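Local coordinates for prohead core protein protease (Enterobacteria phage T4, PDB 5JBL) that acts as a serine protease of the prohead inner core, switching itself on by autocatalytic cleavage and processing prohead proteins during capsid maturation, at residues I118-W123 with Y130-V135. The protein carries 3 engineered substitutions. Residues are numbered along the deposited sequence; the frame is centred on the assembly and turned at random.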
ATOM      1  N   ILE C 118      16.176   0.810  13.265  1.00 12.33           N
ATOM      2  CA  ILE C 118      16.255   1.256  14.645  1.00 14.42           C
ATOM      3  C   ILE C 118      17.723   1.297  15.047  1.00 18.20           C
ATOM      4  O   ILE C 118      18.467   0.341  14.813  1.00 16.42           O
ATOM      5  CB  ILE C 118      15.417   0.366  15.586  1.00 12.17           C
ATOM      6  CG1 ILE C 118      15.485   0.911  17.018  1.00 20.81           C
ATOM      7  CG2 ILE C 118      15.850  -1.121  15.507  1.00 12.20           C
ATOM      8  CD1 ILE C 118      14.457   0.311  17.964  1.00 18.86           C
ATOM      9  N   ILE C 119      18.142   2.415  15.633  1.00 11.87           N
ATOM     10  CA  ILE C 119      19.522   2.582  16.077  1.00 12.42           C
ATOM     11  C   ILE C 119      19.702   1.882  17.416  1.00 13.89           C
ATOM     12  O   ILE C 119      18.983   2.171  18.378  1.00 19.05           O
ATOM     13  CB  ILE C 119      19.888   4.075  16.177  1.00 12.45           C
ATOM     14  CG1 ILE C 119      19.894   4.698  14.780  1.00 20.13           C
ATOM     15  CG2 ILE C 119      21.243   4.257  16.918  1.00 13.34           C
ATOM     16  CD1 ILE C 119      20.249   6.185  14.740  1.00 22.58           C
ATOM     17  N   GLU C 120      20.681   0.964  17.490  1.00 16.33           N
ATOM     18  CA  GLU C 120      20.960   0.219  18.713  1.00 17.40           C
ATOM     19  C   GLU C 120      22.099   0.802  19.531  1.00 18.80           C
ATOM     20  O   GLU C 120      22.155   0.562  20.741  1.00 21.59           O
ATOM     21  CB  GLU C 120      21.315  -1.245  18.398  1.00 21.25           C
ATOM     22  CG  GLU C 120      20.288  -1.926  17.536  1.00 27.67           C
ATOM     23  CD  GLU C 120      20.438  -3.435  17.543  1.00 33.47           C
ATOM     24  OE1 GLU C 120      21.569  -3.930  17.735  1.00 36.77           O
ATOM     25  OE2 GLU C 120      19.415  -4.119  17.357  1.00 29.44           O
ATOM     26  N   ASP C 121      23.007   1.546  18.911  1.00 16.37           N
ATOM     27  CA  ASP C 121      24.159   2.053  19.648  1.00 19.91           C
ATOM     28  C   ASP C 121      24.805   3.143  18.819  1.00 16.53           C
ATOM     29  O   ASP C 121      24.735   3.131  17.584  1.00 21.04           O
ATOM     30  CB  ASP C 121      25.175   0.942  19.955  1.00 33.25           C
ATOM     31  CG  ASP C 121      26.086   1.279  21.139  1.00 47.84           C
ATOM     32  OD1 ASP C 121      26.856   0.394  21.572  1.00 54.68           O
ATOM     33  OD2 ASP C 121      26.039   2.426  21.635  1.00 46.35           O
ATOM     34  N   MET C 122      25.393   4.107  19.504  1.00 19.85           N
ATOM     35  CA  MET C 122      26.148   5.171  18.854  1.00 20.76           C
ATOM     36  C   MET C 122      27.378   5.430  19.695  1.00 27.31           C
ATOM     37  O   MET C 122      27.336   5.277  20.913  1.00 24.94           O
ATOM     38  CB  MET C 122      25.348   6.479  18.682  1.00 21.65           C
ATOM     39  CG  MET C 122      24.181   6.366  17.716  1.00 27.90           C
ATOM     40  SD  MET C 122      23.178   7.860  17.597  1.00 34.54           S
ATOM     41  CE  MET C 122      24.214   8.892  16.586  1.00 39.66           C
ATOM     42  N   TRP C 123      28.478   5.793  19.041  1.00 22.17           N
ATOM     43  CA  TRP C 123      29.701   6.068  19.784  1.00 27.06           C
ATOM     44  C   TRP C 123      30.566   7.012  18.963  1.00 25.83           C
ATOM     45  O   TRP C 123      30.354   7.183  17.760  1.00 27.63           O
ATOM     46  CB  TRP C 123      30.446   4.769  20.136  1.00 30.09           C
ATOM     47  CG  TRP C 123      30.912   3.945  18.950  1.00 29.61           C
ATOM     48  CD1 TRP C 123      32.162   3.936  18.403  1.00 26.44           C
ATOM     49  CD2 TRP C 123      30.140   2.993  18.198  1.00 25.31           C
ATOM     50  NE1 TRP C 123      32.212   3.055  17.348  1.00 26.75           N
ATOM     51  CE2 TRP C 123      30.986   2.466  17.199  1.00 24.57           C
ATOM     52  CE3 TRP C 123      28.819   2.543  18.269  1.00 27.74           C
ATOM     53  CZ2 TRP C 123      30.555   1.509  16.281  1.00 25.76           C
ATOM     54  CZ3 TRP C 123      28.383   1.603  17.345  1.00 27.78           C
ATOM     55  CH2 TRP C 123      29.248   1.098  16.362  1.00 28.10           C
ATOM     56  N   TYR C 130      29.912   7.175  15.153  1.00 22.58           N
ATOM     57  CA  TYR C 130      29.589   5.885  14.566  1.00 21.88           C
ATOM     58  C   TYR C 130      28.307   5.344  15.180  1.00 26.53           C
ATOM     59  O   TYR C 130      27.905   5.735  16.274  1.00 23.95           O
ATOM     60  CB  TYR C 130      30.728   4.883  14.782  1.00 23.34           C
ATOM     61  CG  TYR C 130      31.872   5.056  13.810  1.00 25.80           C
ATOM     62  CD1 TYR C 130      32.761   6.121  13.937  1.00 33.22           C
ATOM     63  CD2 TYR C 130      32.045   4.181  12.741  1.00 24.67           C
ATOM     64  CE1 TYR C 130      33.811   6.293  13.043  1.00 34.15           C
ATOM     65  CE2 TYR C 130      33.080   4.347  11.841  1.00 33.30           C
ATOM     66  CZ  TYR C 130      33.965   5.405  12.001  1.00 38.95           C
ATOM     67  OH  TYR C 130      34.998   5.571  11.109  1.00 45.92           O
ATOM     68  N   GLY C 131      27.659   4.426  14.470  1.00 23.38           N
ATOM     69  CA  GLY C 131      26.531   3.776  15.104  1.00 20.86           C
ATOM     70  C   GLY C 131      26.228   2.456  14.437  1.00 24.51           C
ATOM     71  O   GLY C 131      26.778   2.113  13.389  1.00 17.84           O
ATOM     72  N   ARG C 132      25.323   1.720  15.058  1.00 21.17           N
ATOM     73  CA  ARG C 132      24.849   0.464  14.502  1.00 19.00           C
ATOM     74  C   ARG C 132      23.332   0.528  14.442  1.00 16.39           C
ATOM     75  O   ARG C 132      22.684   0.856  15.439  1.00 17.81           O
ATOM     76  CB  ARG C 132      25.325  -0.731  15.345  1.00 24.25           C
ATOM     77  CG  ARG C 132      25.031  -2.071  14.698  1.00 29.18           C
ATOM     78  CD  ARG C 132      25.564  -3.236  15.523  1.00 38.38           C
ATOM     79  NE  ARG C 132      24.677  -3.535  16.635  1.00 47.83           N
ATOM     80  CZ  ARG C 132      24.913  -3.185  17.895  1.00 63.95           C
ATOM     81  NH1 ARG C 132      26.022  -2.522  18.210  1.00 65.79           N
ATOM     82  NH2 ARG C 132      24.040  -3.501  18.844  1.00 68.88           N
ATOM     83  N   ALA C 133      22.769   0.269  13.266  1.00 16.73           N
ATOM     84  CA  ALA C 133      21.333   0.297  13.077  1.00 12.79           C
ATOM     85  C   ALA C 133      20.851  -1.047  12.549  1.00 15.14           C
ATOM     86  O   ALA C 133      21.448  -1.618  11.640  1.00 21.67           O
ATOM     87  CB  ALA C 133      20.910   1.405  12.104  1.00 13.93           C
ATOM     88  N   ARG C 134      19.765  -1.541  13.119  1.00 12.96           N
ATOM     89  CA  ARG C 134      19.139  -2.772  12.657  1.00 14.88           C
ATOM     90  C   ARG C 134      18.010  -2.434  11.690  1.00 11.45           C
ATOM     91  O   ARG C 134      17.202  -1.536  11.956  1.00 14.34           O
ATOM     92  CB  ARG C 134      18.608  -3.568  13.850  1.00 24.97           C
ATOM     93  CG  ARG C 134      17.966  -4.881  13.478  1.00 25.19           C
ATOM     94  CD  ARG C 134      17.373  -5.572  14.693  1.00 26.04           C
ATOM     95  NE  ARG C 134      16.757  -6.834  14.295  1.00 26.35           N
ATOM     96  CZ  ARG C 134      17.312  -8.035  14.438  1.00 30.37           C
ATOM     97  NH1 ARG C 134      18.509  -8.160  15.003  1.00 28.56           N
ATOM     98  NH2 ARG C 134      16.657  -9.119  14.012  1.00 32.78           N
ATOM     99  N   VAL C 135      17.969  -3.127  10.555  1.00 18.97           N
ATOM    100  CA  VAL C 135      16.888  -2.948   9.591  1.00 10.24           C
ATOM    101  C   VAL C 135      15.664  -3.715  10.082  1.00 15.74           C
ATOM    102  O   VAL C 135      15.776  -4.862  10.533  1.00 13.31           O
ATOM    103  CB  VAL C 135      17.324  -3.415   8.192  1.00 12.36           C
ATOM    104  CG1 VAL C 135      16.160  -3.321   7.200  1.00 12.46           C
ATOM    105  CG2 VAL C 135      18.479  -2.580   7.714  1.00 15.06           C
TER
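E120 OE1 takes two donors from R132: NH2 at 2.7 Å makes the salt bridge, on the lone pair turned away from OE2, while NE at 3.3 Å adds a weak second bond. The carboxylate stands nearly perpendicular to the guanidinium (86°), with OE1 at the guanidinium's edge, tilted somewhat out of its plane; a bend at chi3 (79°) swings R132 back over the neighbouring strand to meet it. The other oxygen, OE2, lies over the R134 chain, 3.6 Å from R134 CB, and is hydrogen-bonded to Y58 OH, which also receives R134 NH1. E120 can face R132 because strands 115-125 and 128-135, an antiparallel hairpin, are interrupted here by a classic beta bulge: E120 N bonds to R132 O, and D121 O accepts R132 N at 3.0 Å, so E120 and D121 share one partner. Toward the turn, W123 lies across the hairpin with one ring face over Y130 CB, a CH-pi contact 3.7 Å from the five-membered ring's centroid, and its CZ3 reaches G131 CA at 3.6 Å. On the other face, I119 and M122 pack on Y88 of helix 78-93. With both oxygens engaged, the E120 carboxylate probably stays ionised, paired with R132, while R134's nearby charge would favour the same state.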